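Local coordinates for protein putative hydrolase (Chromobacterium violaceum, PDB 3MCW) that probably acts as a hydrolase of the isochorismatase family, although its substrate and reaction are not established, at residues A23-W29 with S67-P71; W113-A119 with F139-A144; E145-F151 with A163-H167. All blocks are in the same frame, centred on the assembly; numbering follows the deposited sequence.

All three contacts lie within the isochorismatase domain. Contact 2 is the deepest, its centre about 9 Å from that of the chain; it zips two neighbouring parallel strands with backbone bonds and aliphatic packing. Contact 3 continues along the same strand 140-149, past the corner at 145-147, and ties the chain there to helix 163-174, now through one side-chain hydrogen bond. Contact 1 is partly buried, about 17 Å out, and joins two loops by ring faces, methyl groups and weak polar contacts. It touches contact 3, where Val-24 packs on Phe-149 and Trp-29 on Phe-151, but stays about 11 Å from contact 2 at the nearest atoms.

Contact 1. Residues A23-W29 with S67-P71; sequences AVDDPSW and STYRP. With EDO (1,2-ethanediol), chain I.
The methyl group of Ala-23 lies squarely over the face of the Tyr-69 ring, a CH-pi contact joining two loops that follow parallel strands 14-18 and 55-60 of the isochorismatase-family alpha/beta fold. CB stands 3.7 Å from the Tyr-69 ring centroid and 7° off its normal. From another side the same methyl touches Thr-68, with 3.2 Å from Ala-23 CB to Thr-68 O. Val-24 approaches the phenol end instead, with CG1 close to OH, and Trp-29 brings CZ2 to 3.8 Å from Tyr-69 CE2.

Thr-68 turns OG1 to the edge of the indole. Its chi1 of 59° sets OG1 between the backbone N and the carbonyl carbon, on the Trp-29 side, while CG2 rests on Asp-26, 3.8 Å from CB of that residue. Trp-29 NE1 shares its hydrogen between two weak bonds, to Thr-68 OG1 and, within its own loop, to Ala-23 O. An Asx turn, with Asp-26 OD1 accepting from Ser-28 N, helps shape the loop that carries the indole.

A 1,2-ethanediol, probably from the crystallisation liquor, also bonds to Asn-125 and may mark a pocket. Its O1 lies over the Trp-29 face, 3.2 Å from CH2, and at the edge of the Tyr-69 ring, where it is hydrogen-bonded to OH at 2.7 Å.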
loop_
_atom_site.group_PDB
_atom_site.type_symbol
_atom_site.label_atom_id
_atom_site.label_comp_id
_atom_site.label_asym_id
_atom_site.label_seq_id
_atom_site.Cartn_x
_atom_site.Cartn_y
_atom_site.Cartn_z
ATOM N N ALA A 23 16.739 7.972 -12.771
ATOM C CA ALA A 23 16.524 8.758 -11.557
ATOM C C ALA A 23 16.965 8.046 -10.313
ATOM O O ALA A 23 17.511 8.678 -9.397
ATOM C CB ALA A 23 15.035 9.111 -11.411
ATOM N N VAL A 24 16.694 6.744 -10.235
ATOM C CA VAL A 24 16.917 6.028 -9.003
ATOM C C VAL A 24 18.372 5.771 -8.712
ATOM O O VAL A 24 18.677 5.315 -7.617
ATOM C CB VAL A 24 16.103 4.752 -8.909
ATOM C CG1 VAL A 24 14.588 5.013 -9.107
ATOM C CG2 VAL A 24 16.570 3.739 -9.874
ATOM N N ASP A 25 19.241 6.064 -9.681
ATOM C CA ASP A 25 20.686 6.012 -9.471
ATOM C C ASP A 25 21.223 7.228 -8.762
ATOM O O ASP A 25 22.380 7.238 -8.339
ATOM C CB ASP A 25 21.415 5.825 -10.810
ATOM C CG ASP A 25 21.021 4.567 -11.522
ATOM O OD1 ASP A 25 20.659 3.586 -10.853
ATOM O OD2 ASP A 25 21.071 4.556 -12.768
ATOM N N ASP A 26 20.413 8.259 -8.606
ATOM C CA ASP A 26 20.898 9.481 -7.990
ATOM C C ASP A 26 21.306 9.201 -6.540
ATOM O O ASP A 26 20.548 8.599 -5.797
ATOM C CB ASP A 26 19.849 10.588 -8.033
ATOM C CG ASP A 26 20.467 11.915 -7.795
ATOM O OD1 ASP A 26 20.686 12.252 -6.649
ATOM O OD2 ASP A 26 20.866 12.585 -8.774
ATOM N N PRO A 27 22.504 9.640 -6.120
ATOM C CA PRO A 27 22.936 9.333 -4.758
ATOM C C PRO A 27 22.051 9.945 -3.706
ATOM O O PRO A 27 22.067 9.465 -2.558
ATOM C CB PRO A 27 24.370 9.865 -4.685
ATOM C CG PRO A 27 24.700 10.317 -5.972
ATOM C CD PRO A 27 23.573 10.266 -6.915
ATOM N N SER A 28 21.240 10.944 -4.055
ATOM C CA SER A 28 20.259 11.594 -3.161
ATOM C C SER A 28 19.263 10.616 -2.547
ATOM O O SER A 28 18.671 10.897 -1.500
ATOM C CB SER A 28 19.474 12.751 -3.875
ATOM O OG SER A 28 18.568 12.269 -4.886
ATOM N N TRP A 29 18.998 9.502 -3.229
ATOM C CA TRP A 29 18.062 8.525 -2.683
ATOM C C TRP A 29 18.640 7.731 -1.493
ATOM O O TRP A 29 17.895 7.054 -0.791
ATOM C CB TRP A 29 17.581 7.530 -3.748
ATOM C CG TRP A 29 16.777 8.193 -4.806
ATOM C CD1 TRP A 29 17.164 8.450 -6.077
ATOM C CD2 TRP A 29 15.468 8.759 -4.660
ATOM N NE1 TRP A 29 16.163 9.106 -6.761
ATOM C CE2 TRP A 29 15.106 9.293 -5.916
ATOM C CE3 TRP A 29 14.544 8.827 -3.602
ATOM C CZ2 TRP A 29 13.874 9.916 -6.139
ATOM C CZ3 TRP A 29 13.323 9.455 -3.825
ATOM C CH2 TRP A 29 13.001 9.988 -5.089
ATOM N N SER A 67 12.483 17.081 -9.008
ATOM C CA SER A 67 12.453 15.645 -9.006
ATOM C C SER A 67 13.446 15.056 -9.994
ATOM O O SER A 67 13.580 15.535 -11.119
ATOM C CB SER A 67 11.036 15.161 -9.334
ATOM O OG SER A 67 11.022 13.771 -9.576
ATOM N N THR A 68 14.115 13.997 -9.555
ATOM C CA THR A 68 14.969 13.193 -10.426
ATOM C C THR A 68 14.172 12.523 -11.559
ATOM O O THR A 68 14.766 12.063 -12.517
ATOM C CB THR A 68 15.813 12.152 -9.621
ATOM O OG1 THR A 68 14.927 11.283 -8.898
ATOM C CG2 THR A 68 16.807 12.825 -8.646
ATOM N N TYR A 69 12.841 12.418 -11.420
ATOM C CA TYR A 69 11.943 11.882 -12.475
ATOM C C TYR A 69 11.282 12.969 -13.290
ATOM O O TYR A 69 10.286 12.706 -13.983
ATOM C CB TYR A 69 10.775 11.178 -11.856
ATOM C CG TYR A 69 11.130 9.974 -11.142
ATOM C CD1 TYR A 69 11.238 8.736 -11.788
ATOM C CD2 TYR A 69 11.391 10.059 -9.800
ATOM C CE1 TYR A 69 11.534 7.606 -11.073
ATOM C CE2 TYR A 69 11.685 8.973 -9.095
ATOM C CZ TYR A 69 11.809 7.761 -9.710
ATOM O OH TYR A 69 12.091 6.697 -8.924
ATOM N N ARG A 70 11.763 14.196 -13.178
ATOM C CA ARG A 70 11.202 15.274 -13.968
ATOM C C ARG A 70 11.433 14.977 -15.445
ATOM O O ARG A 70 12.573 14.683 -15.849
ATOM C CB ARG A 70 11.811 16.648 -13.558
ATOM N N PRO A 71 10.350 14.987 -16.254
ATOM C CA PRO A 71 10.505 14.718 -17.676
ATOM C C PRO A 71 11.502 15.651 -18.361
ATOM O O PRO A 71 11.830 16.718 -17.834
ATOM C CB PRO A 71 9.089 14.928 -18.235
ATOM C CG PRO A 71 8.187 14.612 -17.099
ATOM C CD PRO A 71 8.932 15.145 -15.894
HETATM C C1 EDO I . 12.522 5.903 -5.619
HETATM O O1 EDO I . 12.355 7.148 -6.302
HETATM C C2 EDO I . 12.092 6.051 -4.186
HETATM O O2 EDO I . 10.732 5.709 -4.028
#

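Contact 2. Residues W113-A119 with F139-A144; sequences WLELVVA and FAVCLA
Strands 115-119 and 140-144 run parallel as neighbours, Glu-115 beside Ala-140 through Val-118 beside Leu-143, with their axes 4.7 Å apart and 20° from exact alignment. Five backbone hydrogen bonds form the ladder: Ala-140 N to Leu-114 O, Leu-116 N to Ala-140 O, Cys-142 N to Leu-116 O, Val-118 N to Cys-142 O and Ala-144 N to Val-118 O. The central one, from Cys-142 N to Leu-116 O, is 2.8 Å long and nearly straight at 174°. CA-H groups fill in beside the amides, as where Val-117 CA comes to 3.3 Å from Cys-142 O.

Leu-116, Val-118, Val-141 and Leu-143 share one face of the sheet. Helix 123-136 packs on Val-118, Val-141 and Leu-143 through Val-127, Val-131 and Ala-134, while Leu-108 of helix 104-111 meets Leu-116 and Phe-139. Val-118 spreads its two methyls, CG2 reaching 3.9 Å from Val-141 CG1 and CG1 reaching 4.0 Å from Leu-143 CD1. Phe-139 receives Leu-116 CD1 at 3.9 Å from its CB, and its ring turns an edge to the carbonyl oxygens of Trp-113 and Leu-114. Leu-114 meets this ring crosswise, with CD2 against CE1.

The other face carries Glu-115, Val-117, Ala-140 and Cys-142. Glu-115 lays its CG by Ala-140 O, and its extended chain takes the carboxylate on to Ser-10 OG and Ser-9 N. With helix 123-136 between them in sequence, the two strands make a beta-alpha-beta unit. The hydrogen bonds across the pair are all main-chain, and the side chains add apolar contacts, closer around Val-118 than around Val-117.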
loop_
_atom_site.group_PDB
_atom_site.type_symbol
_atom_site.label_atom_id
_atom_site.label_comp_id
_atom_site.label_asym_id
_atom_site.label_seq_id
_atom_site.Cartn_x
_atom_site.Cartn_y
_atom_site.Cartn_z
ATOM N N TRP A 113 -5.814 -10.169 -18.737
ATOM C CA TRP A 113 -4.474 -10.254 -18.155
ATOM C C TRP A 113 -4.591 -10.117 -16.638
ATOM O O TRP A 113 -4.291 -9.074 -16.051
ATOM C CB TRP A 113 -3.538 -9.221 -18.744
ATOM C CG TRP A 113 -3.282 -9.406 -20.219
ATOM C CD1 TRP A 113 -3.156 -10.600 -20.883
ATOM C CD2 TRP A 113 -3.100 -8.378 -21.195
ATOM N NE1 TRP A 113 -2.905 -10.370 -22.209
ATOM C CE2 TRP A 113 -2.874 -9.015 -22.431
ATOM C CE3 TRP A 113 -3.114 -6.975 -21.145
ATOM C CZ2 TRP A 113 -2.680 -8.285 -23.611
ATOM C CZ3 TRP A 113 -2.934 -6.283 -22.315
ATOM C CH2 TRP A 113 -2.720 -6.942 -23.530
ATOM N N LEU A 114 -5.044 -11.205 -16.026
ATOM C CA LEU A 114 -5.358 -11.219 -14.595
ATOM C C LEU A 114 -4.214 -11.698 -13.715
ATOM O O LEU A 114 -4.250 -11.509 -12.521
ATOM C CB LEU A 114 -6.657 -12.002 -14.326
ATOM C CG LEU A 114 -7.881 -11.482 -15.090
ATOM C CD1 LEU A 114 -9.122 -12.216 -14.622
ATOM C CD2 LEU A 114 -8.103 -9.990 -14.982
ATOM N N GLU A 115 -3.201 -12.285 -14.336
ATOM C CA GLU A 115 -2.031 -12.753 -13.640
ATOM C C GLU A 115 -0.855 -11.839 -14.005
ATOM O O GLU A 115 -0.520 -11.654 -15.191
ATOM C CB GLU A 115 -1.822 -14.221 -14.022
ATOM C CG GLU A 115 -0.743 -14.875 -13.280
ATOM C CD GLU A 115 -0.673 -16.368 -13.529
ATOM O OE1 GLU A 115 -0.744 -16.818 -14.696
ATOM O OE2 GLU A 115 -0.486 -17.137 -12.561
ATOM N N LEU A 116 -0.239 -11.248 -12.994
ATOM C CA LEU A 116 0.808 -10.249 -13.156
ATOM C C LEU A 116 2.103 -10.734 -12.489
ATOM O O LEU A 116 2.062 -11.313 -11.410
ATOM C CB LEU A 116 0.395 -8.921 -12.490
ATOM C CG LEU A 116 -1.000 -8.387 -12.865
ATOM C CD1 LEU A 116 -1.274 -7.095 -12.131
ATOM C CD2 LEU A 116 -1.127 -8.192 -14.404
ATOM N N VAL A 117 3.228 -10.429 -13.147
ATOM C CA VAL A 117 4.558 -10.655 -12.593
ATOM C C VAL A 117 5.182 -9.285 -12.487
ATOM O O VAL A 117 5.346 -8.590 -13.490
ATOM C CB VAL A 117 5.396 -11.587 -13.513
ATOM C CG1 VAL A 117 6.816 -11.702 -12.989
ATOM C CG2 VAL A 117 4.686 -12.951 -13.588
ATOM N N VAL A 118 5.507 -8.864 -11.271
ATOM C CA VAL A 118 5.892 -7.492 -10.996
ATOM C C VAL A 118 7.335 -7.411 -10.541
ATOM O O VAL A 118 7.796 -8.210 -9.711
ATOM C CB VAL A 118 4.978 -6.854 -9.903
ATOM C CG1 VAL A 118 5.381 -5.478 -9.569
ATOM C CG2 VAL A 118 3.494 -6.908 -10.370
ATOM N N ALA A 119 8.034 -6.395 -11.042
ATOM C CA ALA A 119 9.396 -6.077 -10.563
ATOM C C ALA A 119 9.607 -4.605 -10.759
ATOM O O ALA A 119 8.920 -3.971 -11.532
ATOM C CB ALA A 119 10.450 -6.890 -11.311
ATOM N N PHE A 139 -6.297 -9.200 -8.832
ATOM C CA PHE A 139 -5.254 -9.755 -9.709
ATOM C C PHE A 139 -4.423 -10.743 -8.922
ATOM O O PHE A 139 -4.214 -10.617 -7.715
ATOM C CB PHE A 139 -4.372 -8.630 -10.244
ATOM C CG PHE A 139 -5.108 -7.735 -11.168
ATOM C CD1 PHE A 139 -5.205 -8.048 -12.501
ATOM C CD2 PHE A 139 -5.693 -6.562 -10.728
ATOM C CE1 PHE A 139 -5.918 -7.260 -13.359
ATOM C CE2 PHE A 139 -6.425 -5.746 -11.588
ATOM C CZ PHE A 139 -6.546 -6.113 -12.908
ATOM N N ALA A 140 -3.949 -11.775 -9.626
ATOM C CA ALA A 140 -3.028 -12.793 -9.095
ATOM C C ALA A 140 -1.613 -12.283 -9.370
ATOM O O ALA A 140 -1.168 -12.266 -10.510
ATOM C CB ALA A 140 -3.268 -14.103 -9.769
ATOM N N VAL A 141 -0.915 -11.882 -8.320
ATOM C CA VAL A 141 0.363 -11.201 -8.459
ATOM C C VAL A 141 1.508 -12.059 -7.946
ATOM O O VAL A 141 1.463 -12.582 -6.833
ATOM C CB VAL A 141 0.387 -9.868 -7.678
ATOM C CG1 VAL A 141 1.724 -9.197 -7.821
ATOM C CG2 VAL A 141 -0.768 -8.985 -8.105
ATOM N N CYS A 142 2.532 -12.205 -8.790
ATOM C CA CYS A 142 3.843 -12.763 -8.372
ATOM C C CYS A 142 4.807 -11.606 -8.347
ATOM O O CYS A 142 5.027 -10.943 -9.355
ATOM C CB CYS A 142 4.418 -13.801 -9.346
ATOM S SG CYS A 142 3.437 -15.274 -9.545
ATOM N N LEU A 143 5.407 -11.360 -7.187
ATOM C CA LEU A 143 6.373 -10.287 -7.015
ATOM C C LEU A 143 7.762 -10.887 -7.112
ATOM O O LEU A 143 8.152 -11.705 -6.258
ATOM C CB LEU A 143 6.148 -9.601 -5.663
ATOM C CG LEU A 143 7.090 -8.447 -5.383
ATOM C CD1 LEU A 143 7.022 -7.361 -6.425
ATOM C CD2 LEU A 143 6.729 -7.842 -4.025
ATOM N N ALA A 144 8.522 -10.522 -8.147
ATOM C CA ALA A 144 9.872 -11.033 -8.392
ATOM C C ALA A 144 10.829 -10.212 -7.553
ATOM O O ALA A 144 11.378 -9.198 -7.994
ATOM C CB ALA A 144 10.224 -10.977 -9.886
#

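Contact 3. Residues E145-F151 with A163-H167; sequences EDGCFTF and ADEVH
Glu-145 and His-167 form a His-carboxylate hydrogen bond between the chain leaving the parallel sheet and the first turn of helix 163-174 in this isochorismatase-family fold. His-167 NE2 gives its hydrogen to Glu-145 OE1 at 2.8 Å and 167°, with the oxygen close to the ring plane but the carboxylate turned 66° against it. A bend at chi2 (85°) folds Glu-145 back to meet the ring. Thr-123 OG1 bonds to ND1, so both ring nitrogens are gripped and the imidazole's rotation is fixed.

The tight part is buried: Thr-150 packs against the helix, its CG2 3.9 Å from Val-166 CG1 while its hydroxyl turns to Ser-124, and Ala-163 CB rests 3.4 Å from Thr-150 O and 3.6 Å from Phe-151 C. Partly exposed Phe-151 and Glu-145 make the looser side; Phe-151 offers its backbone rather than its ring, which goes instead to Trp-29. The second subunit covers the Glu-165 and Val-166 side, through a salt bridge from Glu-165 to its Arg-161 and through its Met-169. Beside the imidazole, His-167 CE1 lies 3.4 Å from Glu-145 O and 3.7 Å from Cys-148 O.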
loop_
_atom_site.group_PDB
_atom_site.type_symbol
_atom_site.label_atom_id
_atom_site.label_comp_id
_atom_site.label_asym_id
_atom_site.label_seq_id
_atom_site.Cartn_x
_atom_site.Cartn_y
_atom_site.Cartn_z
ATOM N N GLU A 145 11.038 -10.645 -6.318
ATOM C CA GLU A 145 11.668 -9.770 -5.335
ATOM C C GLU A 145 13.140 -9.464 -5.628
ATOM O O GLU A 145 13.655 -8.437 -5.251
ATOM C CB GLU A 145 11.463 -10.280 -3.902
ATOM C CG GLU A 145 12.155 -11.568 -3.595
ATOM C CD GLU A 145 13.607 -11.397 -3.172
ATOM O OE1 GLU A 145 13.973 -10.332 -2.633
ATOM O OE2 GLU A 145 14.377 -12.368 -3.369
ATOM N N ASP A 146 13.823 -10.413 -6.283
ATOM C CA ASP A 146 15.211 -10.201 -6.698
ATOM C C ASP A 146 15.365 -9.196 -7.820
ATOM O O ASP A 146 16.458 -8.720 -8.088
ATOM C CB ASP A 146 15.906 -11.519 -7.024
ATOM C CG ASP A 146 15.270 -12.281 -8.168
ATOM O OD1 ASP A 146 14.023 -12.280 -8.294
ATOM O OD2 ASP A 146 16.000 -12.953 -8.923
ATOM N N GLY A 147 14.248 -8.889 -8.507
ATOM C CA GLY A 147 14.187 -7.820 -9.478
ATOM C C GLY A 147 13.690 -6.517 -8.920
ATOM O O GLY A 147 13.388 -5.585 -9.662
ATOM N N CYS A 148 13.589 -6.404 -7.602
ATOM C CA CYS A 148 13.175 -5.189 -6.941
ATOM C C CYS A 148 14.302 -4.683 -6.058
ATOM O O CYS A 148 15.129 -5.471 -5.568
ATOM C CB CYS A 148 11.951 -5.423 -6.040
ATOM S SG CYS A 148 10.471 -5.942 -6.932
ATOM N N PHE A 149 14.333 -3.390 -5.800
ATOM C CA PHE A 149 15.239 -2.855 -4.799
ATOM C C PHE A 149 14.604 -1.633 -4.149
ATOM O O PHE A 149 13.644 -1.048 -4.685
ATOM C CB PHE A 149 16.642 -2.543 -5.382
ATOM C CG PHE A 149 16.762 -1.389 -6.319
ATOM C CD1 PHE A 149 16.603 -1.570 -7.674
ATOM C CD2 PHE A 149 17.155 -0.160 -5.858
ATOM C CE1 PHE A 149 16.834 -0.546 -8.551
ATOM C CE2 PHE A 149 17.388 0.883 -6.718
ATOM C CZ PHE A 149 17.239 0.684 -8.063
ATOM N N THR A 150 15.165 -1.248 -3.007
ATOM C CA THR A 150 14.741 -0.085 -2.279
ATOM C C THR A 150 15.958 0.552 -1.601
ATOM O O THR A 150 17.094 0.196 -1.932
ATOM C CB THR A 150 13.573 -0.413 -1.325
ATOM O OG1 THR A 150 12.993 0.813 -0.883
ATOM C CG2 THR A 150 14.016 -1.324 -0.171
ATOM N N PHE A 151 15.684 1.493 -0.703
ATOM C CA PHE A 151 16.686 2.373 -0.130
ATOM C C PHE A 151 16.623 2.317 1.382
ATOM O O PHE A 151 15.590 2.042 2.001
ATOM C CB PHE A 151 16.487 3.809 -0.605
ATOM C CG PHE A 151 16.490 3.931 -2.089
ATOM C CD1 PHE A 151 17.688 3.968 -2.806
ATOM C CD2 PHE A 151 15.311 3.926 -2.807
ATOM C CE1 PHE A 151 17.704 4.010 -4.157
ATOM C CE2 PHE A 151 15.337 4.006 -4.195
ATOM C CZ PHE A 151 16.548 4.049 -4.857
ATOM N N ALA A 163 18.425 -0.739 3.508
ATOM C CA ALA A 163 17.564 -1.093 2.369
ATOM C C ALA A 163 17.160 -2.543 2.476
ATOM O O ALA A 163 16.019 -2.896 2.178
ATOM C CB ALA A 163 18.296 -0.824 1.070
ATOM N N ASP A 164 18.071 -3.436 2.852
ATOM C CA ASP A 164 17.738 -4.855 3.033
ATOM C C ASP A 164 16.602 -5.060 4.031
ATOM O O ASP A 164 15.677 -5.835 3.825
ATOM C CB ASP A 164 18.963 -5.653 3.506
ATOM C CG ASP A 164 20.041 -5.722 2.454
ATOM O OD1 ASP A 164 21.148 -5.261 2.774
ATOM O OD2 ASP A 164 19.786 -6.218 1.334
ATOM N N GLU A 165 16.695 -4.352 5.164
ATOM C CA GLU A 165 15.683 -4.471 6.205
ATOM C C GLU A 165 14.350 -3.904 5.738
ATOM O O GLU A 165 13.300 -4.468 6.030
ATOM C CB GLU A 165 16.162 -3.769 7.475
ATOM C CG GLU A 165 17.309 -4.480 8.171
ATOM C CD GLU A 165 17.837 -3.691 9.350
ATOM O OE1 GLU A 165 18.222 -2.529 9.224
ATOM O OE2 GLU A 165 17.848 -4.287 10.437
ATOM N N VAL A 166 14.381 -2.771 5.054
ATOM C CA VAL A 166 13.164 -2.155 4.512
ATOM C C VAL A 166 12.491 -3.114 3.535
ATOM O O VAL A 166 11.286 -3.337 3.590
ATOM C CB VAL A 166 13.492 -0.788 3.861
ATOM C CG1 VAL A 166 12.287 -0.215 3.131
ATOM C CG2 VAL A 166 14.055 0.191 4.894
ATOM N N HIS A 167 13.285 -3.662 2.635
ATOM C CA HIS A 167 12.829 -4.631 1.642
ATOM C C HIS A 167 12.189 -5.829 2.339
ATOM O O HIS A 167 11.107 -6.267 1.971
ATOM C CB HIS A 167 14.054 -5.043 0.793
ATOM C CG HIS A 167 13.794 -5.933 -0.370
ATOM N ND1 HIS A 167 13.560 -5.473 -1.649
ATOM C CD2 HIS A 167 13.878 -7.278 -0.443
ATOM C CE1 HIS A 167 13.456 -6.545 -2.437
ATOM N NE2 HIS A 167 13.639 -7.649 -1.735
#